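Protein argonaute (Methanocaldococcus jannaschii, PDB 5G5S) uses short single-stranded DNA guides to bind and cleave complementary DNA strands, and may thereby defend its archaeal host against invading genetic elements. Local coordinates at residues I84-I87 with K88-K91; E115-L118 with S119-I122; R277-N280 with E281-G284; K397-Y400 with A401-K405; L583-I586 with S587-L590. One frame throughout, in Å; residues are numbered along the deposited sequence.

In the fold
All five contacts are local, each within one continuous run of chain, and none touches another. Interaction 1 lies on an outer strand of the N-terminal domain, and interaction 2 in a helix of the same domain, centres about 32 Å apart. Interactions 2 and 3, centres about 21 Å apart, are linked through helix 280-293: interaction 3 caps its start, and Ile290 packs on interaction 2. Both approach His159, which contacts guide DNA: side chains of Ile122 and Lys283 come within about 8 and 7 Å. The Ile121 side chain is about 8 Å from the bound magnesium ion. Interaction 4, in the Mid domain, lies about 77 Å from interaction 1 between centres; interaction 5 belongs to the Piwi fold.

Interaction 1. Residues I84-I87 with K88-K91; sequences IEYI and KSLK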
loop_
_atom_site.group_PDB
_atom_site.type_symbol
_atom_site.label_atom_id
_atom_site.label_comp_id
_atom_site.label_asym_id
_atom_site.label_seq_id
_atom_site.Cartn_x
_atom_site.Cartn_y
_atom_site.Cartn_z
ATOM N N ILE A 84 -7.580 -43.084 2.259
ATOM C CA ILE A 84 -6.254 -42.606 1.843
ATOM C C ILE A 84 -5.157 -43.658 2.015
ATOM O O ILE A 84 -5.263 -44.531 2.882
ATOM C CB ILE A 84 -5.875 -41.220 2.432
ATOM C CG1 ILE A 84 -5.926 -41.207 3.978
ATOM C CG2 ILE A 84 -6.739 -40.117 1.813
ATOM C CD1 ILE A 84 -5.139 -40.084 4.635
ATOM N N GLU A 85 -4.113 -43.576 1.176
ATOM C CA GLU A 85 -3.002 -44.520 1.167
ATOM C C GLU A 85 -1.747 -43.891 1.765
ATOM O O GLU A 85 -1.298 -42.854 1.282
ATOM C CB GLU A 85 -2.753 -44.988 -0.276
ATOM C CG GLU A 85 -1.912 -46.241 -0.419
ATOM C CD GLU A 85 -1.512 -46.502 -1.857
ATOM O OE1 GLU A 85 -2.359 -47.010 -2.627
ATOM O OE2 GLU A 85 -0.370 -46.147 -2.226
ATOM N N TYR A 86 -1.184 -44.525 2.810
ATOM C CA TYR A 86 0.032 -44.066 3.483
ATOM C C TYR A 86 1.263 -44.367 2.633
ATOM O O TYR A 86 1.410 -45.486 2.140
ATOM C CB TYR A 86 0.145 -44.670 4.897
ATOM C CG TYR A 86 1.511 -44.518 5.532
ATOM C CD1 TYR A 86 1.855 -43.362 6.227
ATOM C CD2 TYR A 86 2.462 -45.531 5.435
ATOM C CE1 TYR A 86 3.113 -43.218 6.809
ATOM C CE2 TYR A 86 3.729 -45.388 5.993
ATOM C CZ TYR A 86 4.047 -44.236 6.689
ATOM O OH TYR A 86 5.294 -44.119 7.248
ATOM N N ILE A 87 2.158 -43.375 2.491
ATOM C CA ILE A 87 3.371 -43.507 1.685
ATOM C C ILE A 87 4.641 -43.533 2.536
ATOM O O ILE A 87 5.431 -44.471 2.422
ATOM C CB ILE A 87 3.435 -42.433 0.559
ATOM C CG1 ILE A 87 2.151 -42.425 -0.298
ATOM C CG2 ILE A 87 4.692 -42.602 -0.315
ATOM C CD1 ILE A 87 1.845 -41.081 -0.916
ATOM N N LYS A 88 4.856 -42.494 3.353
ATOM C CA LYS A 88 6.059 -42.367 4.170
ATOM C C LYS A 88 5.835 -41.458 5.381
ATOM O O LYS A 88 4.899 -40.658 5.408
ATOM C CB LYS A 88 7.195 -41.785 3.301
ATOM C CG LYS A 88 8.572 -42.350 3.599
ATOM C CD LYS A 88 9.610 -41.865 2.590
ATOM C CE LYS A 88 10.414 -40.691 3.093
ATOM N NZ LYS A 88 11.486 -40.314 2.135
ATOM N N SER A 89 6.706 -41.616 6.388
ATOM C CA SER A 89 6.793 -40.829 7.610
ATOM C C SER A 89 8.174 -40.196 7.573
ATOM O O SER A 89 9.120 -40.791 7.041
ATOM C CB SER A 89 6.658 -41.706 8.851
ATOM O OG SER A 89 5.319 -42.127 9.048
ATOM N N LEU A 90 8.281 -38.978 8.099
ATOM C CA LEU A 90 9.526 -38.228 8.101
ATOM C C LEU A 90 9.562 -37.315 9.324
ATOM O O LEU A 90 8.544 -36.707 9.654
ATOM C CB LEU A 90 9.591 -37.386 6.810
ATOM C CG LEU A 90 10.973 -36.923 6.373
ATOM C CD1 LEU A 90 11.620 -37.938 5.450
ATOM C CD2 LEU A 90 10.887 -35.597 5.667
ATOM N N LYS A 91 10.731 -37.218 9.989
ATOM C CA LYS A 91 10.927 -36.356 11.152
ATOM C C LYS A 91 10.770 -34.920 10.701
ATOM O O LYS A 91 11.297 -34.552 9.642
ATOM C CB LYS A 91 12.322 -36.564 11.769
ATOM C CG LYS A 91 12.388 -37.702 12.784
#
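Tyr86 reaches forward along its own strand to Ser89, spanning a classic beta bulge in which Ile87 and Lys88 both face Phe28. The bulge interrupts strand 84-91, an outer strand of the four-stranded antiparallel sheet of the N-terminal domain, and the directions of its two short halves differ by 52°. The backbones of Ile87 and Lys88 both hydrogen-bond to Phe28 on the neighbouring strand 25-31.

The polar contact is a hydrogen bond of 2.7 Å between Tyr86 OH and Ser89 OG, two hydroxyls either of which could be the donor. Ser89 OG also bonds to ND1 of His27, and this second partner ties the hydroxyl pair to strand 25-31.

The remaining contacts are close packing of the ring against the chain that follows it. With Tyr86 CG anti to the backbone N (chi1 166°), the ring extends along the chain over the bulge. Lys88 N lies 3.8 Å above one ring face, offset toward the rim, whereas Ser89 OG meets the edge near the ring plane. The Lys88 backbone runs close to the phenol, its C 3.3 Å from Tyr86 OH. On the side of the edge facing Ser89, Tyr86 CE1 is 3.3 Å from Ser89 OG and 3.4 Å from Lys88 O.

Interaction 2. Residues E115-L118 with S119-I122; sequences EPEL and SRII
Ser119 turns its hydroxyl back toward Glu115 because OG is anti to the carbonyl carbon (chi1 -51°), and Arg120, with CG anti to the backbone N and a bend at chi3, folds its guanidinium beside Glu117. The serine therefore grips one carbonyl twice: Glu115 O accepts from Ser119 OG at 2.9 Å and from Ser119 N at 3.2 Å. The two donors arrive from opposite faces of the carbonyl plane, OG tilted 34° from it. A side-chain hydroxyl thus supplements the regular backbone bond without displacing it.

Glu117 and Arg120 lie side by side and point the same way. CG of Glu117 sits over the centre of one guanidinium face, 3.8 Å above its plane, so aliphatic packing accompanies the charge pairing. The salt bridge itself is long, OE2 of Glu117 to NH2 of Arg120 at 3.7 Å; OE2 stands far off the guanidinium plane, which makes the pairing electrostatic and not a directed hydrogen bond. The carboxylate finds its stronger partner in Arg295, which bridges to OE1.

These contacts follow the i to i+3 and i+4 spacing of alpha-helix 114-122 in the N-terminal domain. Its apolar side, with Leu118, Ile121 and Ile122, packs on Ile290 of helix 280-293, and Leu118 also touches Leu155 and Tyr142 of strands 150-163 and 134-147. Leu118 and Ile121 further touch Leu294, a residue of the magnesium site. Within the helix, Ile121 lays CG1 against Glu117 O at 3.4 Å, while Ile122 CG1 approaches Leu118 O at 3.3 Å.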
loop_
_atom_site.group_PDB
_atom_site.type_symbol
_atom_site.label_atom_id
_atom_site.label_comp_id
_atom_site.label_asym_id
_atom_site.label_seq_id
_atom_site.Cartn_x
_atom_site.Cartn_y
_atom_site.Cartn_z
ATOM N N GLU A 115 -8.023 -21.889 17.028
ATOM C CA GLU A 115 -8.995 -20.846 16.661
ATOM C C GLU A 115 -10.181 -20.727 17.643
ATOM O O GLU A 115 -10.425 -19.611 18.111
ATOM C CB GLU A 115 -9.474 -20.993 15.211
ATOM C CG GLU A 115 -8.370 -20.740 14.202
ATOM C CD GLU A 115 -8.744 -20.732 12.733
ATOM O OE1 GLU A 115 -9.953 -20.680 12.414
ATOM O OE2 GLU A 115 -7.811 -20.735 11.897
ATOM N N PRO A 116 -10.898 -21.823 18.028
ATOM C CA PRO A 116 -11.988 -21.667 19.010
ATOM C C PRO A 116 -11.490 -21.250 20.400
ATOM O O PRO A 116 -12.201 -20.520 21.097
ATOM C CB PRO A 116 -12.647 -23.052 19.035
ATOM C CG PRO A 116 -12.182 -23.728 17.787
ATOM C CD PRO A 116 -10.800 -23.229 17.591
ATOM N N GLU A 117 -10.268 -21.689 20.795
ATOM C CA GLU A 117 -9.699 -21.326 22.099
ATOM C C GLU A 117 -9.279 -19.858 22.152
ATOM O O GLU A 117 -9.428 -19.232 23.200
ATOM C CB GLU A 117 -8.559 -22.267 22.533
ATOM C CG GLU A 117 -8.480 -22.391 24.049
ATOM C CD GLU A 117 -7.331 -23.196 24.624
ATOM O OE1 GLU A 117 -7.259 -24.416 24.348
ATOM O OE2 GLU A 117 -6.550 -22.623 25.417
ATOM N N LEU A 118 -8.771 -19.312 21.025
ATOM C CA LEU A 118 -8.366 -17.911 20.899
ATOM C C LEU A 118 -9.581 -16.977 20.982
ATOM O O LEU A 118 -9.473 -15.926 21.610
ATOM C CB LEU A 118 -7.598 -17.657 19.585
ATOM C CG LEU A 118 -6.098 -17.939 19.562
ATOM C CD1 LEU A 118 -5.547 -17.738 18.180
ATOM C CD2 LEU A 118 -5.339 -17.058 20.549
ATOM N N SER A 119 -10.727 -17.367 20.356
ATOM C CA SER A 119 -11.995 -16.619 20.358
ATOM C C SER A 119 -12.539 -16.501 21.781
ATOM O O SER A 119 -13.023 -15.434 22.161
ATOM C CB SER A 119 -13.034 -17.316 19.485
ATOM O OG SER A 119 -12.530 -17.610 18.195
ATOM N N ARG A 120 -12.435 -17.599 22.564
ATOM C CA ARG A 120 -12.851 -17.721 23.962
ATOM C C ARG A 120 -12.080 -16.735 24.850
ATOM O O ARG A 120 -12.682 -16.132 25.738
ATOM C CB ARG A 120 -12.631 -19.170 24.439
ATOM C CG ARG A 120 -13.073 -19.464 25.873
ATOM C CD ARG A 120 -12.288 -20.611 26.485
ATOM N NE ARG A 120 -10.887 -20.251 26.713
ATOM C CZ ARG A 120 -10.004 -21.012 27.354
ATOM N NH1 ARG A 120 -10.369 -22.190 27.851
ATOM N NH2 ARG A 120 -8.753 -20.598 27.510
ATOM N N ILE A 121 -10.758 -16.572 24.607
ATOM C CA ILE A 121 -9.892 -15.658 25.366
ATOM C C ILE A 121 -10.319 -14.196 25.127
ATOM O O ILE A 121 -10.473 -13.436 26.089
ATOM C CB ILE A 121 -8.369 -15.929 25.099
ATOM C CG1 ILE A 121 -7.957 -17.344 25.593
ATOM C CG2 ILE A 121 -7.465 -14.855 25.736
ATOM C CD1 ILE A 121 -6.724 -17.965 24.891
ATOM N N ILE A 122 -10.562 -13.831 23.852
ATOM C CA ILE A 122 -10.963 -12.477 23.449
ATOM C C ILE A 122 -12.465 -12.151 23.582
ATOM O O ILE A 122 -12.852 -10.995 23.380
ATOM C CB ILE A 122 -10.359 -12.074 22.082
ATOM C CG1 ILE A 122 -10.869 -12.986 20.936
ATOM C CG2 ILE A 122 -8.829 -12.047 22.160
ATOM C CD1 ILE A 122 -11.303 -12.254 19.720
#

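Interaction 3. Residues R277-N280 with E281-G284; sequences RLSN and ENKG
Ser279 O receives the backbone N-H of Lys283 at 2.9 Å, with an N-H...acceptor angle of 152°, a bond that begins the helical pattern. Gly284 N follows with a bond of 3.0 Å to Asn280 O. The side chain of Ser279 adds a weaker link to the same turn: Asn282 N donates to Ser279 OG at 3.3 Å, nearly straight at 165°. A chi1 of 73° folds that hydroxyl in over the first turn.

Leu278, just before the turn, lies across the side chain of Asn282 at about a right angle. Its CG rests 3.5 Å from Asn282 CB, and both methyl groups also approach that carbon, so the leucine covers the base of the asparagine. The polar end of Asn282 is engaged separately, with OD1 accepting from Lys285 NZ.

Lys283 bends at chi2, chi3 and chi4 to curl back toward the start of the turn. Its CD packs 4.0 Å from Leu278 CB, and Lys283 NZ makes a weak bond of 3.4 Å to Leu278 O. Asn280 fastens this end to the Piwi part of the chain through the backbones of Thr609 and Ser633, the latter within residues 627-634, which bind the 5'-phosphorylated end of guide DNA, and Glu281 OE1 bonds to Ser610 OG. Serine at the position before helix 280-293, with its hydroxyl accepting, here weakly, the N-H three residues on, is the classical N-cap of an alpha-helix.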
loop_
_atom_site.group_PDB
_atom_site.type_symbol
_atom_site.label_atom_id
_atom_site.label_comp_id
_atom_site.label_asym_id
_atom_site.label_seq_id
_atom_site.Cartn_x
_atom_site.Cartn_y
_atom_site.Cartn_z
ATOM N N ARG A 277 -5.347 4.652 19.809
ATOM C CA ARG A 277 -4.056 5.263 19.500
ATOM C C ARG A 277 -2.917 4.715 20.360
ATOM O O ARG A 277 -1.864 5.325 20.477
ATOM C CB ARG A 277 -4.134 6.781 19.591
ATOM C CG ARG A 277 -4.821 7.286 20.839
ATOM C CD ARG A 277 -5.120 8.766 20.719
ATOM N NE ARG A 277 -5.519 9.329 21.998
ATOM C CZ ARG A 277 -5.977 10.563 22.150
ATOM N NH1 ARG A 277 -6.096 11.358 21.098
ATOM N NH2 ARG A 277 -6.319 10.998 23.353
ATOM N N LEU A 278 -3.158 3.566 20.973
ATOM C CA LEU A 278 -2.199 2.887 21.839
ATOM C C LEU A 278 -0.789 2.730 21.261
ATOM O O LEU A 278 -0.619 2.483 20.075
ATOM C CB LEU A 278 -2.751 1.506 22.171
ATOM C CG LEU A 278 -2.547 0.980 23.583
ATOM C CD1 LEU A 278 -3.000 2.018 24.595
ATOM C CD2 LEU A 278 -3.327 -0.310 23.753
ATOM N N SER A 279 0.223 2.824 22.122
ATOM C CA SER A 279 1.622 2.671 21.710
ATOM C C SER A 279 1.967 1.189 21.458
ATOM O O SER A 279 1.218 0.304 21.876
ATOM C CB SER A 279 2.558 3.271 22.759
ATOM O OG SER A 279 2.615 2.467 23.925
ATOM N N ASN A 280 3.089 0.923 20.771
ATOM C CA ASN A 280 3.528 -0.442 20.486
ATOM C C ASN A 280 3.806 -1.248 21.761
ATOM O O ASN A 280 3.450 -2.425 21.810
ATOM C CB ASN A 280 4.733 -0.451 19.547
ATOM C CG ASN A 280 4.460 0.008 18.128
ATOM O OD1 ASN A 280 3.334 -0.031 17.630
ATOM N ND2 ASN A 280 5.500 0.439 17.437
ATOM N N GLU A 281 4.382 -0.601 22.798
ATOM C CA GLU A 281 4.663 -1.205 24.115
ATOM C C GLU A 281 3.354 -1.644 24.793
ATOM O O GLU A 281 3.256 -2.782 25.258
ATOM C CB GLU A 281 5.424 -0.224 25.034
ATOM C CG GLU A 281 6.834 0.125 24.570
ATOM C CD GLU A 281 6.992 1.312 23.631
ATOM O OE1 GLU A 281 6.042 1.625 22.870
ATOM O OE2 GLU A 281 8.095 1.906 23.629
ATOM N N ASN A 282 2.336 -0.746 24.798
ATOM C CA ASN A 282 1.021 -1.015 25.376
ATOM C C ASN A 282 0.237 -2.066 24.611
ATOM O O ASN A 282 -0.467 -2.860 25.229
ATOM C CB ASN A 282 0.222 0.260 25.536
ATOM C CG ASN A 282 0.728 1.176 26.616
ATOM O OD1 ASN A 282 1.472 0.775 27.526
ATOM N ND2 ASN A 282 0.315 2.435 26.537
ATOM N N LYS A 283 0.396 -2.104 23.278
ATOM C CA LYS A 283 -0.219 -3.116 22.411
ATOM C C LYS A 283 0.411 -4.473 22.768
ATOM O O LYS A 283 -0.282 -5.486 22.814
ATOM C CB LYS A 283 0.046 -2.789 20.930
ATOM C CG LYS A 283 -1.181 -2.908 20.035
ATOM C CD LYS A 283 -1.805 -1.539 19.717
ATOM C CE LYS A 283 -1.352 -0.925 18.408
ATOM N NZ LYS A 283 0.051 -0.433 18.458
ATOM N N GLY A 284 1.702 -4.450 23.078
ATOM C CA GLY A 284 2.457 -5.627 23.492
ATOM C C GLY A 284 1.925 -6.254 24.761
ATOM O O GLY A 284 1.842 -7.478 24.857
#

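Interaction 4. Residues K397-Y400 with A401-K405; sequences KFNY and ANRWK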
loop_
_atom_site.group_PDB
_atom_site.type_symbol
_atom_site.label_atom_id
_atom_site.label_comp_id
_atom_site.label_asym_id
_atom_site.label_seq_id
_atom_site.Cartn_x
_atom_site.Cartn_y
_atom_site.Cartn_z
ATOM N N LYS A 397 8.228 29.044 -13.103
ATOM C CA LYS A 397 7.646 30.114 -12.300
ATOM C C LYS A 397 6.133 29.919 -12.183
ATOM O O LYS A 397 5.527 29.236 -13.009
ATOM C CB LYS A 397 7.979 31.490 -12.902
ATOM N N PHE A 398 5.530 30.497 -11.142
ATOM C CA PHE A 398 4.092 30.424 -10.927
ATOM C C PHE A 398 3.480 31.822 -11.139
ATOM O O PHE A 398 3.841 32.780 -10.439
ATOM C CB PHE A 398 3.771 29.838 -9.538
ATOM C CG PHE A 398 4.238 28.409 -9.350
ATOM C CD1 PHE A 398 3.443 27.341 -9.745
ATOM C CD2 PHE A 398 5.478 28.133 -8.788
ATOM C CE1 PHE A 398 3.881 26.024 -9.585
ATOM C CE2 PHE A 398 5.913 26.813 -8.627
ATOM C CZ PHE A 398 5.112 25.770 -9.026
ATOM N N ASN A 399 2.613 31.941 -12.162
ATOM C CA ASN A 399 1.925 33.189 -12.508
ATOM C C ASN A 399 0.424 33.042 -12.236
ATOM O O ASN A 399 -0.312 32.489 -13.060
ATOM C CB ASN A 399 2.211 33.603 -13.955
ATOM C CG ASN A 399 1.573 34.916 -14.317
ATOM O OD1 ASN A 399 0.423 34.970 -14.766
ATOM N ND2 ASN A 399 2.280 36.004 -14.065
ATOM N N TYR A 400 -0.011 33.517 -11.054
ATOM C CA TYR A 400 -1.392 33.419 -10.572
ATOM C C TYR A 400 -2.166 34.746 -10.622
ATOM O O TYR A 400 -3.224 34.859 -9.996
ATOM C CB TYR A 400 -1.444 32.763 -9.164
ATOM C CG TYR A 400 -0.585 33.476 -8.144
ATOM C CD1 TYR A 400 -1.045 34.617 -7.491
ATOM C CD2 TYR A 400 0.714 33.051 -7.877
ATOM C CE1 TYR A 400 -0.235 35.318 -6.601
ATOM C CE2 TYR A 400 1.531 33.741 -6.983
ATOM C CZ TYR A 400 1.050 34.872 -6.344
ATOM O OH TYR A 400 1.846 35.564 -5.460
ATOM N N ALA A 401 -1.650 35.735 -11.385
ATOM C CA ALA A 401 -2.269 37.053 -11.543
ATOM C C ALA A 401 -3.706 36.921 -12.039
ATOM O O ALA A 401 -3.956 36.228 -13.030
ATOM C CB ALA A 401 -1.456 37.911 -12.502
ATOM N N ASN A 402 -4.651 37.510 -11.279
ATOM C CA ASN A 402 -6.098 37.532 -11.535
ATOM C C ASN A 402 -6.812 36.174 -11.526
ATOM O O ASN A 402 -8.027 36.122 -11.742
ATOM C CB ASN A 402 -6.438 38.359 -12.789
ATOM C CG ASN A 402 -5.831 39.730 -12.753
ATOM O OD1 ASN A 402 -4.833 40.006 -13.424
ATOM N ND2 ASN A 402 -6.367 40.587 -11.896
ATOM N N ARG A 403 -6.069 35.086 -11.239
ATOM C CA ARG A 403 -6.599 33.723 -11.180
ATOM C C ARG A 403 -6.897 33.253 -9.742
ATOM O O ARG A 403 -6.729 32.075 -9.417
ATOM C CB ARG A 403 -5.711 32.744 -11.964
ATOM C CG ARG A 403 -5.843 32.877 -13.472
ATOM C CD ARG A 403 -4.791 32.074 -14.199
ATOM N NE ARG A 403 -4.368 32.739 -15.431
ATOM C CZ ARG A 403 -3.256 33.457 -15.555
ATOM N NH1 ARG A 403 -2.422 33.588 -14.530
ATOM N NH2 ARG A 403 -2.954 34.026 -16.715
ATOM N N TRP A 404 -7.364 34.197 -8.896
ATOM C CA TRP A 404 -7.800 33.978 -7.517
ATOM C C TRP A 404 -9.298 33.736 -7.622
ATOM O O TRP A 404 -10.030 34.606 -8.108
ATOM C CB TRP A 404 -7.538 35.223 -6.645
ATOM C CG TRP A 404 -6.096 35.486 -6.349
ATOM C CD1 TRP A 404 -5.201 36.134 -7.148
ATOM C CD2 TRP A 404 -5.400 35.175 -5.134
ATOM N NE1 TRP A 404 -3.975 36.206 -6.525
ATOM C CE2 TRP A 404 -4.070 35.625 -5.284
ATOM C CE3 TRP A 404 -5.770 34.553 -3.929
ATOM C CZ2 TRP A 404 -3.109 35.474 -4.275
ATOM C CZ3 TRP A 404 -4.815 34.398 -2.934
ATOM C CH2 TRP A 404 -3.501 34.848 -3.113
ATOM N N LYS A 405 -9.752 32.547 -7.216
ATOM C CA LYS A 405 -11.154 32.153 -7.312
ATOM C C LYS A 405 -11.657 31.469 -6.043
ATOM O O LYS A 405 -10.913 30.711 -5.405
ATOM C CB LYS A 405 -11.352 31.201 -8.511
ATOM C CG LYS A 405 -11.322 31.871 -9.881
ATOM C CD LYS A 405 -11.374 30.846 -11.015
ATOM C CE LYS A 405 -11.983 31.381 -12.298
ATOM N NZ LYS A 405 -11.143 32.420 -12.962
#
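Arg403 turns back along the chain to Asn399, and its NH1 donates a hydrogen bond to Asn399 OD1 of 3.2 Å. The bond is nearly straight, with an N-H...acceptor angle of 169°, and the oxygen lies in the guanidinium plane. The two side chains cross at about a right angle. A chi1 of -177° swings the Asn399 amide away from its own N, which brings OD1 to the arginine. A backbone bond, Arg403 N to Tyr400 O at 3.1 Å, spans the intervening loop.

This bond closes a type II beta turn from Tyr400 to Arg403, which interrupts edge strand 397-407 of the parallel Mid-domain sheet. The strand completes a beta-alpha-beta unit with strand 357-365 and helix 372-390. Backbone bonds from Asn399 and Arg403 to strand 357-365 hold both sides of the turn on the sheet.

Aromatic packing joins Tyr400 to Trp404. The pair is oblique, centroids 5.5 Å apart and planes at 83°; Trp404 NE1 lies near the plane of the tyrosine ring, at its edge. CD1 of Tyr400 is 3.5 Å from that nitrogen, and its CE1 is 3.7 Å from Trp404 CZ2. Beyond the ring, Tyr400 OH bonds to Asn380 OD1 on helix 372-390, which Trp404 also touches.

Interaction 5. Residues L583-I586 with S587-L590; sequences LKEI and SKEL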
loop_
_atom_site.group_PDB
_atom_site.type_symbol
_atom_site.label_atom_id
_atom_site.label_comp_id
_atom_site.label_asym_id
_atom_site.label_seq_id
_atom_site.Cartn_x
_atom_site.Cartn_y
_atom_site.Cartn_z
ATOM N N LEU A 583 10.892 -16.920 -15.675
ATOM C CA LEU A 583 11.858 -15.931 -15.195
ATOM C C LEU A 583 13.285 -16.419 -15.385
ATOM O O LEU A 583 14.156 -15.612 -15.695
ATOM C CB LEU A 583 11.582 -15.502 -13.754
ATOM C CG LEU A 583 10.333 -14.642 -13.519
ATOM C CD1 LEU A 583 10.114 -14.418 -12.045
ATOM C CD2 LEU A 583 10.411 -13.307 -14.259
ATOM N N LYS A 584 13.505 -17.748 -15.284
ATOM C CA LYS A 584 14.784 -18.407 -15.560
ATOM C C LYS A 584 15.156 -18.200 -17.037
ATOM O O LYS A 584 16.287 -17.823 -17.320
ATOM C CB LYS A 584 14.716 -19.913 -15.246
ATOM C CG LYS A 584 14.983 -20.245 -13.787
ATOM C CD LYS A 584 15.316 -21.727 -13.597
ATOM C CE LYS A 584 14.152 -22.527 -13.076
ATOM N NZ LYS A 584 14.460 -23.982 -13.040
ATOM N N GLU A 585 14.185 -18.381 -17.962
ATOM C CA GLU A 585 14.366 -18.202 -19.413
ATOM C C GLU A 585 14.569 -16.735 -19.812
ATOM O O GLU A 585 15.421 -16.454 -20.650
ATOM C CB GLU A 585 13.207 -18.835 -20.217
ATOM C CG GLU A 585 13.069 -20.345 -20.064
ATOM C CD GLU A 585 14.307 -21.160 -20.387
ATOM O OE1 GLU A 585 14.723 -21.168 -21.568
ATOM O OE2 GLU A 585 14.871 -21.775 -19.454
ATOM N N ILE A 586 13.794 -15.815 -19.214
ATOM C CA ILE A 586 13.868 -14.373 -19.454
ATOM C C ILE A 586 15.262 -13.800 -19.114
ATOM O O ILE A 586 15.777 -12.983 -19.880
ATOM C CB ILE A 586 12.668 -13.630 -18.774
ATOM C CG1 ILE A 586 11.611 -13.251 -19.812
ATOM C CG2 ILE A 586 13.083 -12.404 -17.959
ATOM C CD1 ILE A 586 10.201 -13.119 -19.265
ATOM N N SER A 587 15.872 -14.255 -17.992
ATOM C CA SER A 587 17.190 -13.810 -17.539
ATOM C C SER A 587 18.265 -14.155 -18.556
ATOM O O SER A 587 19.141 -13.326 -18.818
ATOM C CB SER A 587 17.530 -14.392 -16.166
ATOM O OG SER A 587 17.742 -15.797 -16.207
ATOM N N LYS A 588 18.203 -15.375 -19.138
ATOM C CA LYS A 588 19.173 -15.757 -20.155
ATOM C C LYS A 588 18.870 -15.127 -21.513
ATOM O O LYS A 588 19.800 -14.784 -22.236
ATOM C CB LYS A 588 19.476 -17.268 -20.185
ATOM C CG LYS A 588 18.376 -18.197 -20.668
ATOM C CD LYS A 588 18.897 -19.625 -20.610
ATOM C CE LYS A 588 17.869 -20.654 -20.995
ATOM N NZ LYS A 588 18.446 -22.025 -21.020
ATOM N N GLU A 589 17.587 -14.884 -21.816
ATOM C CA GLU A 589 17.181 -14.216 -23.052
ATOM C C GLU A 589 17.596 -12.738 -23.035
ATOM O O GLU A 589 18.095 -12.249 -24.044
ATOM C CB GLU A 589 15.668 -14.375 -23.304
ATOM C CG GLU A 589 15.209 -13.933 -24.687
ATOM C CD GLU A 589 15.866 -14.651 -25.854
ATOM O OE1 GLU A 589 15.429 -15.779 -26.174
ATOM O OE2 GLU A 589 16.830 -14.096 -26.430
ATOM N N LEU A 590 17.424 -12.038 -21.885
ATOM C CA LEU A 590 17.822 -10.628 -21.741
ATOM C C LEU A 590 19.307 -10.436 -21.421
ATOM O O LEU A 590 19.831 -9.356 -21.689
ATOM C CB LEU A 590 17.007 -9.916 -20.655
ATOM C CG LEU A 590 15.511 -9.692 -20.870
ATOM C CD1 LEU A 590 14.867 -9.242 -19.562
ATOM C CD2 LEU A 590 15.242 -8.670 -21.966
#
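Lys588 runs out alongside Glu585, three residues earlier. Its CB lies 4.2 Å from Glu585 O, and a chi1 of 69° carries CG in to 3.4 Å from the same oxygen. Beyond CG the chain is extended and carries CE to 3.2 Å from Glu585 OE1. NZ at the tip is 3.9 Å from Glu585 OE1, a long salt bridge, and no closer to OE2. Glu585, bent at chi2, brings its carboxylate alongside the last methylene, nearer to CE than to NZ.

Both residues lie on the exposed side of alpha-helix 577-590, the connection in a beta-alpha-beta unit of the RNase H-like Piwi fold, between parallel strands 566-571 and 593-600. Another side of the helix packs inward: Leu583 and Leu590 touch Ile551 of helix 547-556, while Ile586 rests on Pro548. CG2 of Ile586 also meets CD1 of Leu590 at 4.0 Å, the two side chains pointing the same way. Ser587 faces strand 636-645 through Phe644. Its OG donates to Lys584 O at 2.7 Å, tilted 35° from the carbonyl plane, and is bonded in addition to Gly647 N.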